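PDB 1Y7W: halotolerant alpha-type carbonic anhydrase (dCA II) from Dunaliella salina, which catalyses the reversible hydration of carbon dioxide to bicarbonate and a proton at a zinc ion, as a carbonic anhydrase that tolerates high salt. Local coordinates for residues L147-V152 against I169-K174. Residues are numbered along the deposited sequence; the frame is centred on the assembly and turned at random.
Sequences LELHIV and IGIMYK. With ZN (zinc ion), chain D.
Glu148 OE2 is gripped twice, by His150 NE2 and by His138 ND1, while the carboxylate's other end, OE1, lies 3.3 Å from Met172 CE on the neighbouring strand. The two strands form an antiparallel hairpin in the middle of the central sheet of an alpha-type carbonic anhydrase, and this face carries the metal site. The bond from His150 NE2 to Glu148 OE2 is short (2.6 Å) and lies in the ring plane, though it meets the carboxylate from above its own plane. With zinc 2.0 Å from His150 ND1, beside His130, His132 and a water, and Glu148 at NE2, the imidazole is held at both nitrogens. Glu148 gets there with an extended chain, CG opposite the backbone N (chi1 179°); an alanine here would probably leave His150 NE2 without this acceptor, only the zinc bond of the two remaining. Gly170, the non-hydrogen-bonded partner of His150, meets the ring edge with its CA, 4.1 Å from His150 CD2. Between the strands, Leu149 and Ile171 exchange two backbone bonds, the one from Leu149 N to Ile171 O being nearly straight (172°). The opposite face is apolar: branched Ile171 touches Leu149 CD2 (3.8 Å) and Ile151 CD1 with its own CD1. Flat Tyr173 offers leucine a broad surface, and Leu147 CD2 makes a CH-pi contact over one face of the Tyr173 ring, 3.9 Å from the centroid.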
loop_
_atom_site.group_PDB
_atom_site.type_symbol
_atom_site.label_atom_id
_atom_site.label_comp_id
_atom_site.label_asym_id
_atom_site.label_seq_id
_atom_site.Cartn_x
_atom_site.Cartn_y
_atom_site.Cartn_z
ATOM N N LEU A 147 7.662 1.095 8.415
ATOM C CA LEU A 147 7.250 1.453 7.034
ATOM C C LEU A 147 6.377 0.382 6.437
ATOM O O LEU A 147 6.643 -0.802 6.623
ATOM C CB LEU A 147 8.513 1.654 6.141
ATOM C CG LEU A 147 8.311 2.219 4.715
ATOM C CD1 LEU A 147 7.678 3.675 4.747
ATOM C CD2 LEU A 147 9.742 2.277 3.986
ATOM N N GLU A 148 5.306 0.784 5.756
ATOM C CA GLU A 148 4.435 -0.204 5.090
ATOM C C GLU A 148 4.153 0.357 3.695
ATOM O O GLU A 148 3.704 1.506 3.543
ATOM C CB GLU A 148 3.115 -0.415 5.858
ATOM C CG GLU A 148 2.163 -1.412 5.181
ATOM C CD GLU A 148 0.914 -1.694 6.018
ATOM O OE1 GLU A 148 0.965 -1.521 7.265
ATOM O OE2 GLU A 148 -0.122 -2.151 5.450
ATOM N N LEU A 149 4.477 -0.465 2.707
ATOM C CA LEU A 149 4.271 -0.160 1.298
ATOM C C LEU A 149 2.952 -0.784 0.794
ATOM O O LEU A 149 2.679 -1.938 1.073
ATOM C CB LEU A 149 5.442 -0.747 0.510
ATOM C CG LEU A 149 5.214 -1.030 -0.996
ATOM C CD1 LEU A 149 5.012 0.271 -1.676
ATOM C CD2 LEU A 149 6.466 -1.730 -1.607
ATOM N N HIS A 150 2.135 -0.001 0.093
ATOM C CA HIS A 150 0.881 -0.466 -0.487
ATOM C C HIS A 150 0.948 -0.364 -2.031
ATOM O O HIS A 150 1.062 0.725 -2.557
ATOM C CB HIS A 150 -0.300 0.388 0.023
ATOM C CG HIS A 150 -0.690 0.100 1.454
ATOM N ND1 HIS A 150 -1.489 0.953 2.201
ATOM C CD2 HIS A 150 -0.309 -0.894 2.293
ATOM C CE1 HIS A 150 -1.568 0.499 3.440
ATOM N NE2 HIS A 150 -0.858 -0.620 3.527
ATOM N N ILE A 151 0.927 -1.511 -2.709
ATOM C CA ILE A 151 0.858 -1.585 -4.171
ATOM C C ILE A 151 -0.633 -1.797 -4.405
ATOM O O ILE A 151 -1.214 -2.838 -4.011
ATOM C CB ILE A 151 1.624 -2.777 -4.732
ATOM C CG1 ILE A 151 3.102 -2.656 -4.344
ATOM C CG2 ILE A 151 1.505 -2.791 -6.286
ATOM C CD1 ILE A 151 3.920 -3.886 -4.718
ATOM N N VAL A 152 -1.259 -0.804 -5.025
ATOM C CA VAL A 152 -2.706 -0.786 -5.251
ATOM C C VAL A 152 -3.036 -1.279 -6.658
ATOM O O VAL A 152 -2.452 -0.762 -7.602
ATOM C CB VAL A 152 -3.215 0.625 -5.142
ATOM C CG1 VAL A 152 -4.759 0.656 -5.408
ATOM C CG2 VAL A 152 -2.891 1.189 -3.699
ATOM N N ILE A 169 -1.476 -5.021 -2.110
ATOM C CA ILE A 169 -0.404 -5.817 -1.568
ATOM C C ILE A 169 0.274 -4.953 -0.528
ATOM O O ILE A 169 0.612 -3.812 -0.810
ATOM C CB ILE A 169 0.572 -6.215 -2.672
ATOM C CG1 ILE A 169 -0.121 -7.326 -3.500
ATOM C CG2 ILE A 169 1.870 -6.718 -2.098
ATOM C CD1 ILE A 169 0.560 -7.709 -4.831
ATOM N N GLY A 170 0.449 -5.491 0.671
ATOM C CA GLY A 170 1.048 -4.682 1.728
ATOM C C GLY A 170 2.386 -5.304 2.047
ATOM O O GLY A 170 2.421 -6.507 2.254
ATOM N N ILE A 171 3.450 -4.503 2.084
ATOM C CA ILE A 171 4.801 -4.984 2.353
ATOM C C ILE A 171 5.401 -4.175 3.504
ATOM O O ILE A 171 5.400 -2.961 3.449
ATOM C CB ILE A 171 5.671 -4.822 1.090
ATOM C CG1 ILE A 171 5.137 -5.810 0.015
ATOM C CG2 ILE A 171 7.182 -5.172 1.374
ATOM C CD1 ILE A 171 5.583 -5.469 -1.444
ATOM N N MET A 172 5.918 -4.876 4.532
ATOM C CA MET A 172 6.510 -4.212 5.710
ATOM C C MET A 172 8.033 -4.069 5.604
ATOM O O MET A 172 8.696 -4.850 4.921
ATOM C CB MET A 172 6.245 -5.075 6.961
ATOM C CG MET A 172 4.784 -5.362 7.197
ATOM S SD MET A 172 3.940 -3.795 7.544
ATOM C CE MET A 172 2.359 -4.407 8.194
ATOM N N TYR A 173 8.573 -3.099 6.334
ATOM C CA TYR A 173 10.009 -2.922 6.430
ATOM C C TYR A 173 10.312 -2.830 7.919
ATOM O O TYR A 173 9.649 -2.063 8.610
ATOM C CB TYR A 173 10.482 -1.620 5.830
ATOM C CG TYR A 173 10.260 -1.524 4.353
ATOM C CD1 TYR A 173 8.962 -1.331 3.835
ATOM C CD2 TYR A 173 11.346 -1.646 3.453
ATOM C CE1 TYR A 173 8.760 -1.272 2.416
ATOM C CE2 TYR A 173 11.158 -1.586 2.057
ATOM C CZ TYR A 173 9.861 -1.402 1.553
ATOM O OH TYR A 173 9.684 -1.380 0.181
ATOM N N LYS A 174 11.242 -3.648 8.399
ATOM C CA LYS A 174 11.663 -3.558 9.801
ATOM C C LYS A 174 12.985 -2.753 9.889
ATOM O O LYS A 174 13.801 -2.719 8.938
ATOM C CB LYS A 174 11.900 -4.954 10.393
ATOM C CG LYS A 174 13.020 -5.737 9.737
ATOM C CD LYS A 174 13.334 -7.033 10.515
ATOM C CE LYS A 174 14.441 -7.850 9.796
ATOM N NZ LYS A 174 14.719 -9.202 10.440
HETATM ZN ZN ZN D . -2.146 2.848 1.793
HETATM O O HOH W 1 -3.828 3.726 2.029
#